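Local coordinates for protein cruciferin (Brassica napus, PDB 3KGL) that probably serves as a seed storage protein, an 11S globulin of two cupin domains that acts as a nutrient reservoir in rapeseed, at residues H19-E24 with G199-G204; R193-A198 with K217-G222; A285-N290 with L315-F320. One frame throughout, in Å; residues are numbered along the deposited sequence.

Interaction 1: residues H19-E24 with G199-G204; sequences HVLKAE and GNNPQG
Leu21 and Gln203 bring the two backbones closest, with their CA atoms 6.9 Å apart, where the strand 19-23 runs past a type I beta turn from Asn201 to Gly204. The strand is outermost within this chain in an antiparallel sheet of the N-terminal cupin domain. Leu21 makes its backbone hydrogen bonds with Ile28 of the neighbouring strand, so Val20 O and Lys22 N face the side away from strand 26-30, and the primary amide of Gln203 takes up both groups. Glutamine offers an N-H and a C=O on one end of its amide, so it can pair with them as a residue of an adjoining strand would. Its NE2 gives a hydrogen bond to Val20 O (3.0 Å), which lies close to the amide plane, and its OE1 accepts from Lys22 N (3.1 Å) almost in line with the CD-OE1 bond. An extended chain beyond CG lets Gln203 span the gap, and the paired bonds restrain the amide from flipping.

The Leu21 side chain packs against the same glutamine. Its CD2 lies 3.5 Å from Gln203 CD and 3.6 Å from Gln203 CB, and it also meets the carboxamide of Asn201, whose side chain crosses that of Leu21 at about a right angle. A branched apolar residue suits this buried place between turn and sheet, with Trp207 nearby. Asn201 shapes the turn itself: with CG anti to its own N (chi1 175°) and beside the carbonyl carbon, the carboxamide lies along the onward chain and forms an Asx turn. Gln203 N donates to Asn201 OD1 over 3.1 Å, approaching from above the plane of the side-chain carbonyl.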
ATOM      1  N   HIS A  19     -11.636   7.510  25.654  1.00 42.99           N
ATOM      2  CA  HIS A  19     -11.254   8.857  26.076  1.00 39.33           C
ATOM      3  C   HIS A  19     -12.396   9.756  25.659  1.00 57.60           C
ATOM      4  O   HIS A  19     -13.028   9.504  24.629  1.00 30.81           O
ATOM      5  CB  HIS A  19      -9.976   9.360  25.376  1.00 57.51           C
ATOM      6  CG  HIS A  19      -8.913   8.320  25.168  1.00 96.50           C
ATOM      7  ND1 HIS A  19      -7.806   8.214  25.986  1.00 32.73           N
ATOM      8  CD2 HIS A  19      -8.766   7.372  24.206  1.00 58.97           C
ATOM      9  CE1 HIS A  19      -7.038   7.227  25.551  1.00104.91           C
ATOM     10  NE2 HIS A  19      -7.597   6.700  24.473  1.00 65.35           N
ATOM     11  N   VAL A  20     -12.670  10.804  26.434  1.00 17.81           N
ATOM     12  CA  VAL A  20     -13.683  11.753  25.992  1.00 21.88           C
ATOM     13  C   VAL A  20     -13.217  13.205  26.031  1.00 30.20           C
ATOM     14  O   VAL A  20     -12.532  13.623  26.950  1.00 40.27           O
ATOM     15  CB  VAL A  20     -15.039  11.527  26.677  1.00 23.19           C
ATOM     16  CG1 VAL A  20     -15.944  12.748  26.528  1.00 21.73           C
ATOM     17  CG2 VAL A  20     -15.696  10.298  26.059  1.00 16.44           C
ATOM     18  N   LEU A  21     -13.542  13.947  24.983  1.00 34.74           N
ATOM     19  CA  LEU A  21     -13.189  15.353  24.904  1.00 38.86           C
ATOM     20  C   LEU A  21     -14.466  16.122  25.056  1.00 44.80           C
ATOM     21  O   LEU A  21     -15.286  16.192  24.131  1.00 24.10           O
ATOM     22  CB  LEU A  21     -12.530  15.690  23.571  1.00 35.71           C
ATOM     23  CG  LEU A  21     -11.300  14.837  23.288  1.00 32.54           C
ATOM     24  CD1 LEU A  21     -10.865  15.027  21.857  1.00 55.83           C
ATOM     25  CD2 LEU A  21     -10.205  15.217  24.250  1.00 38.17           C
ATOM     26  N   LYS A  22     -14.639  16.680  26.246  1.00 37.26           N
ATOM     27  CA  LYS A  22     -15.860  17.379  26.587  1.00 62.11           C
ATOM     28  C   LYS A  22     -15.740  18.821  26.131  1.00 30.26           C
ATOM     29  O   LYS A  22     -14.825  19.534  26.528  1.00 58.66           O
ATOM     30  CB  LYS A  22     -16.152  17.245  28.092  1.00 22.90           C
ATOM     31  CG  LYS A  22     -16.258  15.781  28.535  1.00 48.54           C
ATOM     32  CD  LYS A  22     -16.086  15.544  30.030  1.00 33.02           C
ATOM     33  CE  LYS A  22     -17.425  15.221  30.688  1.00 90.56           C
ATOM     34  NZ  LYS A  22     -17.301  14.252  31.826  1.00 54.44           N
ATOM     35  N   ALA A  23     -16.655  19.231  25.263  1.00 45.11           N
ATOM     36  CA  ALA A  23     -16.677  20.599  24.765  1.00 75.08           C
ATOM     37  C   ALA A  23     -17.919  21.359  25.227  1.00 46.40           C
ATOM     38  O   ALA A  23     -18.921  20.750  25.588  1.00 50.74           O
ATOM     39  CB  ALA A  23     -16.591  20.599  23.250  1.00 69.35           C
ATOM     40  N   GLU A  24     -17.825  22.687  25.201  1.00 41.13           N
ATOM     41  CA  GLU A  24     -18.939  23.602  25.474  1.00 47.40           C
ATOM     42  C   GLU A  24     -20.313  23.039  25.104  1.00 32.43           C
ATOM     43  O   GLU A  24     -21.218  23.028  25.931  1.00 70.76           O
ATOM     44  CB  GLU A  24     -18.693  24.955  24.770  1.00 36.80           C
ATOM     45  CG  GLU A  24     -19.855  25.959  24.774  1.00 23.28           C
ATOM     46  CD  GLU A  24     -19.439  27.384  24.375  1.00 47.58           C
ATOM     47  OE1 GLU A  24     -19.253  27.669  23.168  1.00 63.47           O
ATOM     48  OE2 GLU A  24     -19.316  28.238  25.277  1.00 51.72           O
ATOM     49  N   GLY A 199     -11.116  25.310  16.729  1.00 26.97           N
ATOM     50  CA  GLY A 199     -11.262  24.836  18.089  1.00 38.67           C
ATOM     51  C   GLY A 199      -9.949  24.591  18.801  1.00 41.73           C
ATOM     52  O   GLY A 199      -8.969  24.108  18.222  1.00 24.39           O
ATOM     53  N   ASN A 200      -9.938  24.939  20.080  1.00 34.82           N
ATOM     54  CA  ASN A 200      -8.851  24.559  20.957  1.00 47.21           C
ATOM     55  C   ASN A 200      -9.230  23.236  21.636  1.00 40.92           C
ATOM     56  O   ASN A 200     -10.398  22.992  21.935  1.00 33.37           O
ATOM     57  CB  ASN A 200      -8.613  25.663  21.993  1.00 20.35           C
ATOM     58  CG  ASN A 200      -7.162  25.776  22.401  1.00 45.97           C
ATOM     59  OD1 ASN A 200      -6.270  25.502  21.606  1.00 55.50           O
ATOM     60  ND2 ASN A 200      -6.915  26.187  23.643  1.00 56.81           N
ATOM     61  N   ASN A 201      -8.258  22.361  21.848  1.00 43.48           N
ATOM     62  CA  ASN A 201      -8.488  21.207  22.710  1.00 43.85           C
ATOM     63  C   ASN A 201      -7.512  21.209  23.868  1.00 40.08           C
ATOM     64  O   ASN A 201      -6.363  20.807  23.708  1.00 39.35           O
ATOM     65  CB  ASN A 201      -8.347  19.893  21.949  1.00 27.87           C
ATOM     66  CG  ASN A 201      -8.462  18.691  22.857  1.00 32.71           C
ATOM     67  OD1 ASN A 201      -9.142  18.742  23.880  1.00 43.73           O
ATOM     68  ND2 ASN A 201      -7.802  17.600  22.490  1.00 27.75           N
ATOM     69  N   PRO A 202      -7.969  21.641  25.050  1.00 44.12           N
ATOM     70  CA  PRO A 202      -7.051  21.779  26.181  1.00 49.59           C
ATOM     71  C   PRO A 202      -6.657  20.413  26.740  1.00 36.91           C
ATOM     72  O   PRO A 202      -5.676  20.319  27.471  1.00 39.81           O
ATOM     73  CB  PRO A 202      -7.876  22.562  27.207  1.00 27.26           C
ATOM     74  CG  PRO A 202      -9.182  22.896  26.532  1.00 49.97           C
ATOM     75  CD  PRO A 202      -9.357  21.893  25.454  1.00 47.30           C
ATOM     76  N   GLN A 203      -7.404  19.374  26.383  1.00 29.26           N
ATOM     77  CA  GLN A 203      -7.122  18.022  26.848  1.00 20.06           C
ATOM     78  C   GLN A 203      -5.980  17.379  26.098  1.00 54.42           C
ATOM     79  O   GLN A 203      -5.323  16.468  26.618  1.00 34.87           O
ATOM     80  CB  GLN A 203      -8.344  17.142  26.675  1.00 45.13           C
ATOM     81  CG  GLN A 203      -9.506  17.492  27.576  1.00 50.45           C
ATOM     82  CD  GLN A 203     -10.536  16.398  27.561  1.00 55.44           C
ATOM     83  OE1 GLN A 203     -11.704  16.626  27.234  1.00 50.32           O
ATOM     84  NE2 GLN A 203     -10.099  15.183  27.881  1.00 38.34           N
ATOM     85  N   GLY A 204      -5.769  17.836  24.864  1.00 33.84           N
ATOM     86  CA  GLY A 204      -4.686  17.339  24.036  1.00 38.32           C
ATOM     87  C   GLY A 204      -4.974  16.010  23.366  1.00 54.08           C
ATOM     88  O   GLY A 204      -6.122  15.536  23.363  1.00 27.29           O
TER

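Interaction 2: residues R193-A198 with K217-G222; sequences RPFYLA and KNILNG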
ATOM      1  N   ARG A 193      -5.465  11.423  13.182  1.00 37.21           N
ATOM      2  CA  ARG A 193      -4.975  12.751  13.487  1.00 27.91           C
ATOM      3  C   ARG A 193      -5.889  13.827  12.965  1.00 42.50           C
ATOM      4  O   ARG A 193      -5.920  14.106  11.771  1.00 55.01           O
ATOM      5  CB  ARG A 193      -3.558  12.949  12.980  1.00  8.79           C
ATOM      6  CG  ARG A 193      -2.562  12.079  13.688  1.00 13.27           C
ATOM      7  CD  ARG A 193      -1.183  12.649  13.555  1.00  7.47           C
ATOM      8  NE  ARG A 193      -0.155  11.713  13.984  1.00 14.97           N
ATOM      9  CZ  ARG A 193       0.546  11.845  15.097  1.00  6.54           C
ATOM     10  NH1 ARG A 193       0.328  12.866  15.907  1.00 23.44           N
ATOM     11  NH2 ARG A 193       1.465  10.955  15.405  1.00 40.39           N
ATOM     12  N   PRO A 194      -6.650  14.432  13.875  1.00 40.89           N
ATOM     13  CA  PRO A 194      -7.480  15.581  13.549  1.00 28.93           C
ATOM     14  C   PRO A 194      -6.559  16.767  13.372  1.00 42.24           C
ATOM     15  O   PRO A 194      -5.592  16.928  14.128  1.00 27.64           O
ATOM     16  CB  PRO A 194      -8.322  15.779  14.814  1.00 19.73           C
ATOM     17  CG  PRO A 194      -7.995  14.638  15.718  1.00 36.42           C
ATOM     18  CD  PRO A 194      -6.669  14.128  15.311  1.00 23.48           C
ATOM     19  N   PHE A 195      -6.835  17.583  12.367  1.00 49.04           N
ATOM     20  CA  PHE A 195      -6.179  18.868  12.276  1.00 37.77           C
ATOM     21  C   PHE A 195      -7.245  19.909  12.465  1.00 36.55           C
ATOM     22  O   PHE A 195      -8.149  20.049  11.636  1.00 51.12           O
ATOM     23  CB  PHE A 195      -5.471  19.039  10.943  1.00 35.59           C
ATOM     24  CG  PHE A 195      -4.174  18.283  10.849  1.00 41.14           C
ATOM     25  CD1 PHE A 195      -2.965  18.931  11.017  1.00 18.81           C
ATOM     26  CD2 PHE A 195      -4.167  16.925  10.598  1.00  8.92           C
ATOM     27  CE1 PHE A 195      -1.783  18.243  10.920  1.00 13.43           C
ATOM     28  CE2 PHE A 195      -2.980  16.240  10.496  1.00 20.81           C
ATOM     29  CZ  PHE A 195      -1.790  16.900  10.658  1.00 22.86           C
ATOM     30  N   TYR A 196      -7.142  20.622  13.580  1.00 27.94           N
ATOM     31  CA  TYR A 196      -8.173  21.551  13.994  1.00  9.43           C
ATOM     32  C   TYR A 196      -7.915  22.951  13.462  1.00 24.39           C
ATOM     33  O   TYR A 196      -6.877  23.555  13.726  1.00 26.38           O
ATOM     34  CB  TYR A 196      -8.277  21.536  15.518  1.00 31.80           C
ATOM     35  CG  TYR A 196      -8.904  20.268  16.042  1.00 34.72           C
ATOM     36  CD1 TYR A 196     -10.219  19.960  15.734  1.00 19.50           C
ATOM     37  CD2 TYR A 196      -8.187  19.373  16.824  1.00 25.50           C
ATOM     38  CE1 TYR A 196     -10.811  18.809  16.196  1.00 53.52           C
ATOM     39  CE2 TYR A 196      -8.778  18.199  17.285  1.00 25.23           C
ATOM     40  CZ  TYR A 196     -10.095  17.931  16.969  1.00 35.32           C
ATOM     41  OH  TYR A 196     -10.724  16.788  17.412  1.00 44.11           O
ATOM     42  N   LEU A 197      -8.869  23.469  12.703  1.00 30.90           N
ATOM     43  CA  LEU A 197      -8.736  24.812  12.145  1.00 26.47           C
ATOM     44  C   LEU A 197      -9.066  25.961  13.133  1.00 43.69           C
ATOM     45  O   LEU A 197      -8.561  27.073  12.999  1.00 42.34           O
ATOM     46  CB  LEU A 197      -9.605  24.927  10.890  1.00 38.28           C
ATOM     47  CG  LEU A 197      -9.012  24.535   9.540  1.00 33.36           C
ATOM     48  CD1 LEU A 197      -8.146  23.321   9.726  1.00 40.39           C
ATOM     49  CD2 LEU A 197     -10.120  24.271   8.527  1.00 24.19           C
ATOM     50  N   ALA A 198      -9.912  25.697  14.123  1.00 32.27           N
ATOM     51  CA  ALA A 198     -10.408  26.771  14.973  1.00 37.73           C
ATOM     52  C   ALA A 198     -10.397  26.387  16.433  1.00 46.24           C
ATOM     53  O   ALA A 198      -9.773  27.056  17.269  1.00 33.87           O
ATOM     54  CB  ALA A 198     -11.807  27.144  14.567  1.00 34.71           C
ATOM     55  N   LYS A 217      -3.765  22.882  20.233  1.00 25.57           N
ATOM     56  CA  LYS A 217      -4.251  24.114  19.662  1.00 33.36           C
ATOM     57  C   LYS A 217      -4.623  23.907  18.188  1.00 20.01           C
ATOM     58  O   LYS A 217      -4.255  22.903  17.588  1.00 15.43           O
ATOM     59  CB  LYS A 217      -3.180  25.181  19.828  1.00 23.48           C
ATOM     60  CG  LYS A 217      -2.342  25.002  21.098  1.00 21.12           C
ATOM     61  CD  LYS A 217      -1.347  23.857  20.939  1.00 53.63           C
ATOM     62  CE  LYS A 217      -0.320  23.825  22.038  1.00 23.92           C
ATOM     63  NZ  LYS A 217      -0.964  23.817  23.372  1.00 40.85           N
ATOM     64  N   ASN A 218      -5.376  24.845  17.621  1.00 19.92           N
ATOM     65  CA  ASN A 218      -5.646  24.830  16.190  1.00 22.87           C
ATOM     66  C   ASN A 218      -4.391  25.109  15.391  1.00 31.79           C
ATOM     67  O   ASN A 218      -3.347  25.471  15.943  1.00 26.02           O
ATOM     68  CB  ASN A 218      -6.737  25.839  15.810  1.00 46.56           C
ATOM     69  CG  ASN A 218      -6.332  27.277  16.087  1.00 59.45           C
ATOM     70  OD1 ASN A 218      -5.220  27.694  15.757  1.00 34.90           O
ATOM     71  ND2 ASN A 218      -7.238  28.046  16.697  1.00 28.17           N
ATOM     72  N   ILE A 219      -4.501  24.940  14.082  1.00 35.86           N
ATOM     73  CA  ILE A 219      -3.360  25.118  13.196  1.00 39.43           C
ATOM     74  C   ILE A 219      -2.811  26.534  13.268  1.00 45.78           C
ATOM     75  O   ILE A 219      -1.597  26.724  13.382  1.00 23.83           O
ATOM     76  CB  ILE A 219      -3.735  24.799  11.760  1.00 13.92           C
ATOM     77  CG1 ILE A 219      -3.916  23.299  11.595  1.00 41.60           C
ATOM     78  CG2 ILE A 219      -2.678  25.295  10.818  1.00 63.04           C
ATOM     79  CD1 ILE A 219      -4.514  22.948  10.269  1.00 38.83           C
ATOM     80  N   LEU A 220      -3.712  27.517  13.224  1.00 29.00           N
ATOM     81  CA  LEU A 220      -3.351  28.940  13.315  1.00 31.76           C
ATOM     82  C   LEU A 220      -2.490  29.299  14.526  1.00 14.65           C
ATOM     83  O   LEU A 220      -1.631  30.159  14.430  1.00 33.28           O
ATOM     84  CB  LEU A 220      -4.601  29.815  13.280  1.00 15.57           C
ATOM     85  CG  LEU A 220      -5.218  30.099  11.903  1.00 33.60           C
ATOM     86  CD1 LEU A 220      -4.650  29.204  10.812  1.00 21.64           C
ATOM     87  CD2 LEU A 220      -6.737  29.987  11.943  1.00 26.64           C
ATOM     88  N   ASN A 221      -2.710  28.636  15.656  1.00 16.98           N
ATOM     89  CA  ASN A 221      -1.911  28.884  16.851  1.00 24.06           C
ATOM     90  C   ASN A 221      -0.404  28.690  16.657  1.00 30.24           C
ATOM     91  O   ASN A 221       0.409  29.207  17.421  1.00 49.53           O
ATOM     92  CB  ASN A 221      -2.386  27.992  17.995  1.00 23.50           C
ATOM     93  CG  ASN A 221      -1.578  28.197  19.266  1.00 51.08           C
ATOM     94  OD1 ASN A 221      -0.731  27.365  19.619  1.00 22.68           O
ATOM     95  ND2 ASN A 221      -1.824  29.314  19.958  1.00 24.65           N
ATOM     96  N   GLY A 222      -0.028  27.940  15.635  1.00 32.42           N
ATOM     97  CA  GLY A 222       1.357  27.534  15.480  1.00 44.49           C
ATOM     98  C   GLY A 222       2.186  28.541  14.719  1.00 49.02           C
ATOM     99  O   GLY A 222       3.408  28.435  14.656  1.00 47.25           O
TER
HETATM  100  O   HOH W   1      -4.853  21.208  15.885  1.00 44.33           O
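Tyr196 and Asn218 meet in a buried contact between the end of strand 194-196, which pairs with strand 54-61 in a sheet of the N-terminal cupin domain, and the loop leading to helix 225-232. Two hydrogen bonds join the segments. Ile219 N donates to Tyr196 O (2.8 Å) nearly head-on to the carbonyl, and Asn218 ND2 reaches Ala198 O (2.8 Å) with an almost straight N-H...O angle of 175°. Beside these polar links, Ile219 and Leu197 lie side by side pointing the same way, their CD1 atoms 3.7 Å apart, while Ile219 CD1 also touches Phe195 CB. Long branched side chains suit this layer, which Phe60 of strand 54-61 continues.

A second subunit reaches the contact as well: Tyr430 OH of that subunit hydrogen-bonds Leu197 O, so the contact also borders a subunit interface. Asparagine fits position 218 because its two amide ends work in different directions. The CG of Asn218 sits between the backbone N and the carbonyl carbon (chi1 64°), which sends ND2 across to Ala198. Asn218 OD1 is left to accept from Asn221 N (2.7 Å), the Asx motif that opens the short 3-10 turn 220-222.

Interaction 3: residues A285-N290 with L315-F320; sequences ARCTDN and LPILRF
Leu315 and Ile317 lead into the short helix 318-321 of the C-terminal cupin domain and press against residues 285-289, whose weakly bonded strand 288-290 is outermost, within this chain, in a sheet of the N-terminal domain. The contact thus belongs to the seam between the two cupin folds of one subunit. Its packing is wholly van der Waals across the seam, and Leu315 supplies much of it. CG lies beside the backbone N and anti to the carbonyl carbon (chi1 -69°), which directs the fork of the side chain at the opposing backbone: CD1 rests 3.6 Å from Cys287 O, and CD2 lies 3.7 Å from Arg286 O. A branched apolar side chain suits the place because its two methyls can each meet one of two successive carbonyls.

Two residues on, Ile317 packs its CG2 3.8 Å from Cys287 SG and 4.3 Å from Ala285 CB. Small residues at 285 and 287 let the isoleucine come close, and His158 also packs on Ile317. The turn that presents both residues is a type I beta turn from Leu315 to Leu318, passing through Pro316, whose ring constrains the backbone there.

Polar groups border the patch. Thr288 points away from the helix segment, and its OG1 hydrogen-bonds Glu147 OE2, while Asp289 points toward Leu315. Arg286 stretches out from CG to NE along its own segment, with Thr288 O above one face of its guanidinium, offset toward the rim. At the end of that reach Arg286 NH1 forms a salt bridge with Asp289 OD2 (2.7 Å), and this same OD2 lies 4.0 Å from Leu315 CD2.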
ATOM      1  N   ALA A 285     -18.434  15.274  -7.599  1.00101.43           N
ATOM      2  CA  ALA A 285     -19.014  13.944  -7.483  1.00 97.10           C
ATOM      3  C   ALA A 285     -19.982  13.927  -6.306  1.00 93.60           C
ATOM      4  O   ALA A 285     -20.021  14.871  -5.515  1.00 90.20           O
ATOM      5  CB  ALA A 285     -17.927  12.900  -7.287  1.00 89.96           C
ATOM      6  N   ARG A 286     -20.761  12.853  -6.201  1.00 93.73           N
ATOM      7  CA  ARG A 286     -21.665  12.654  -5.072  1.00 83.18           C
ATOM      8  C   ARG A 286     -20.899  11.996  -3.918  1.00 85.45           C
ATOM      9  O   ARG A 286     -20.289  10.938  -4.095  1.00 91.37           O
ATOM     10  CB  ARG A 286     -22.858  11.789  -5.492  1.00 78.47           C
ATOM     11  CG  ARG A 286     -24.100  11.939  -4.625  1.00 57.91           C
ATOM     12  CD  ARG A 286     -25.069  10.784  -4.835  1.00 57.56           C
ATOM     13  NE  ARG A 286     -26.325  10.978  -4.108  1.00115.77           N
ATOM     14  CZ  ARG A 286     -27.090   9.986  -3.651  1.00135.21           C
ATOM     15  NH1 ARG A 286     -26.721   8.723  -3.835  1.00105.58           N
ATOM     16  NH2 ARG A 286     -28.221  10.255  -3.000  1.00 50.65           N
ATOM     17  N   CYS A 287     -20.921  12.631  -2.746  1.00 89.72           N
ATOM     18  CA  CYS A 287     -20.165  12.146  -1.592  1.00 57.00           C
ATOM     19  C   CYS A 287     -21.045  11.759  -0.388  1.00 78.46           C
ATOM     20  O   CYS A 287     -20.559  11.143   0.554  1.00 60.30           O
ATOM     21  CB  CYS A 287     -19.082  13.157  -1.184  1.00 55.20           C
ATOM     22  SG  CYS A 287     -17.489  13.034  -2.098  1.00 69.63           S
ATOM     23  N   THR A 288     -22.332  12.113  -0.425  1.00120.45           N
ATOM     24  CA  THR A 288     -23.287  11.722   0.624  1.00 53.98           C
ATOM     25  C   THR A 288     -24.329  10.740   0.074  1.00 79.16           C
ATOM     26  O   THR A 288     -24.560  10.686  -1.134  1.00 77.54           O
ATOM     27  CB  THR A 288     -24.048  12.943   1.205  1.00 65.14           C
ATOM     28  OG1 THR A 288     -23.195  14.093   1.234  1.00 92.72           O
ATOM     29  CG2 THR A 288     -24.534  12.649   2.605  1.00 48.72           C
ATOM     30  N   ASP A 289     -24.969   9.976   0.956  1.00 62.91           N
ATOM     31  CA  ASP A 289     -25.978   9.002   0.538  1.00 48.14           C
ATOM     32  C   ASP A 289     -26.726   8.462   1.755  1.00 34.50           C
ATOM     33  O   ASP A 289     -26.167   8.404   2.844  1.00 48.06           O
ATOM     34  CB  ASP A 289     -25.322   7.854  -0.238  1.00 39.59           C
ATOM     35  CG  ASP A 289     -26.288   7.168  -1.199  1.00 78.37           C
ATOM     36  OD1 ASP A 289     -27.501   7.114  -0.903  1.00 75.25           O
ATOM     37  OD2 ASP A 289     -25.837   6.681  -2.256  1.00 83.88           O
ATOM     38  N   ASN A 290     -27.984   8.066   1.589  1.00 49.98           N
ATOM     39  CA  ASN A 290     -28.759   7.586   2.737  1.00 37.44           C
ATOM     40  C   ASN A 290     -29.045   6.083   2.739  1.00 60.07           C
ATOM     41  O   ASN A 290     -29.713   5.557   1.845  1.00 50.13           O
ATOM     42  CB  ASN A 290     -30.050   8.391   2.926  1.00 43.87           C
ATOM     43  CG  ASN A 290     -30.720   8.100   4.255  1.00 64.70           C
ATOM     44  OD1 ASN A 290     -31.318   7.034   4.440  1.00 41.33           O
ATOM     45  ND2 ASN A 290     -30.618   9.047   5.197  1.00 27.04           N
ATOM     46  N   LEU A 315     -20.979   5.083  -4.813  1.00 60.83           N
ATOM     47  CA  LEU A 315     -20.203   6.308  -4.662  1.00 48.93           C
ATOM     48  C   LEU A 315     -18.790   6.127  -5.207  1.00 49.34           C
ATOM     49  O   LEU A 315     -17.871   5.785  -4.473  1.00 54.62           O
ATOM     50  CB  LEU A 315     -20.146   6.734  -3.198  1.00 40.43           C
ATOM     51  CG  LEU A 315     -21.454   7.230  -2.593  1.00 57.42           C
ATOM     52  CD1 LEU A 315     -21.137   8.210  -1.475  1.00 80.84           C
ATOM     53  CD2 LEU A 315     -22.327   7.892  -3.650  1.00 53.04           C
ATOM     54  N   PRO A 316     -18.622   6.343  -6.513  1.00 55.34           N
ATOM     55  CA  PRO A 316     -17.365   6.243  -7.257  1.00 38.76           C
ATOM     56  C   PRO A 316     -16.147   6.819  -6.542  1.00 44.50           C
ATOM     57  O   PRO A 316     -15.041   6.326  -6.754  1.00 57.50           O
ATOM     58  CB  PRO A 316     -17.678   7.040  -8.514  1.00 34.72           C
ATOM     59  CG  PRO A 316     -19.097   6.685  -8.775  1.00 34.95           C
ATOM     60  CD  PRO A 316     -19.754   6.602  -7.417  1.00 43.35           C
ATOM     61  N   ILE A 317     -16.342   7.840  -5.715  1.00 63.37           N
ATOM     62  CA  ILE A 317     -15.246   8.407  -4.932  1.00 44.93           C
ATOM     63  C   ILE A 317     -14.688   7.391  -3.920  1.00 48.17           C
ATOM     64  O   ILE A 317     -13.545   7.505  -3.477  1.00 48.45           O
ATOM     65  CB  ILE A 317     -15.671   9.745  -4.262  1.00 49.26           C
ATOM     66  CG1 ILE A 317     -15.197   9.829  -2.812  1.00 46.01           C
ATOM     67  CG2 ILE A 317     -17.183   9.925  -4.333  1.00 77.55           C
ATOM     68  CD1 ILE A 317     -13.906  10.597  -2.634  1.00 45.37           C
ATOM     69  N   LEU A 318     -15.484   6.377  -3.590  1.00 31.90           N
ATOM     70  CA  LEU A 318     -15.062   5.330  -2.658  1.00 43.42           C
ATOM     71  C   LEU A 318     -13.901   4.473  -3.155  1.00 58.30           C
ATOM     72  O   LEU A 318     -13.131   3.954  -2.347  1.00 45.74           O
ATOM     73  CB  LEU A 318     -16.236   4.429  -2.291  1.00 22.44           C
ATOM     74  CG  LEU A 318     -17.170   5.090  -1.290  1.00 26.81           C
ATOM     75  CD1 LEU A 318     -18.401   4.242  -1.007  1.00 14.94           C
ATOM     76  CD2 LEU A 318     -16.392   5.391  -0.031  1.00 26.36           C
ATOM     77  N   ARG A 319     -13.789   4.316  -4.472  1.00 59.38           N
ATOM     78  CA  ARG A 319     -12.713   3.533  -5.079  1.00 47.05           C
ATOM     79  C   ARG A 319     -11.355   4.136  -4.732  1.00 61.22           C
ATOM     80  O   ARG A 319     -10.323   3.478  -4.827  1.00 65.64           O
ATOM     81  CB  ARG A 319     -12.889   3.450  -6.600  1.00 23.21           C
ATOM     82  CG  ARG A 319     -11.832   2.601  -7.311  1.00 95.03           C
ATOM     83  CD  ARG A 319     -11.615   1.238  -6.631  1.00 85.76           C
ATOM     84  NE  ARG A 319     -12.847   0.451  -6.528  1.00123.30           N
ATOM     85  CZ  ARG A 319     -13.197  -0.525  -7.363  1.00131.07           C
ATOM     86  NH1 ARG A 319     -12.408  -0.851  -8.378  1.00111.12           N
ATOM     87  NH2 ARG A 319     -14.340  -1.177  -7.181  1.00111.67           N
ATOM     88  N   PHE A 320     -11.366   5.396  -4.320  1.00 46.34           N
ATOM     89  CA  PHE A 320     -10.144   6.056  -3.918  1.00 27.71           C
ATOM     90  C   PHE A 320      -9.953   5.914  -2.425  1.00 35.54           C
ATOM     91  O   PHE A 320      -8.843   5.621  -1.976  1.00 58.26           O
ATOM     92  CB  PHE A 320     -10.161   7.525  -4.341  1.00 41.77           C
ATOM     93  CG  PHE A 320     -10.313   7.721  -5.830  1.00 87.41           C
ATOM     94  CD1 PHE A 320      -9.406   7.148  -6.715  1.00 68.42           C
ATOM     95  CD2 PHE A 320     -11.362   8.469  -6.348  1.00 85.39           C
ATOM     96  CE1 PHE A 320      -9.540   7.319  -8.079  1.00 36.70           C
ATOM     97  CE2 PHE A 320     -11.503   8.644  -7.716  1.00 84.50           C
ATOM     98  CZ  PHE A 320     -10.590   8.068  -8.582  1.00 91.52           C
TER

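Overall arrangement
Interactions 1 and 2 are neighbours, with centres 12 Å apart, and they touch where Asn200 OD1 packs 3.1 Å from Lys217 CA. Their segments alternate along the chain: 193-198 runs directly into 199-204, and 217-222 follows, so one long loop after strand 194-196 is fastened at both places. Interaction 3 comes later in the sequence, its centre about 30 Å from that of interaction 1 and 27 Å from that of interaction 2. Even so, interactions 1 and 3 share a sheet, using its two outermost strands within this chain, 19-23 and 288-290. One margin of that N-terminal cupin sheet therefore holds the connecting loop, while the other meets the C-terminal domain.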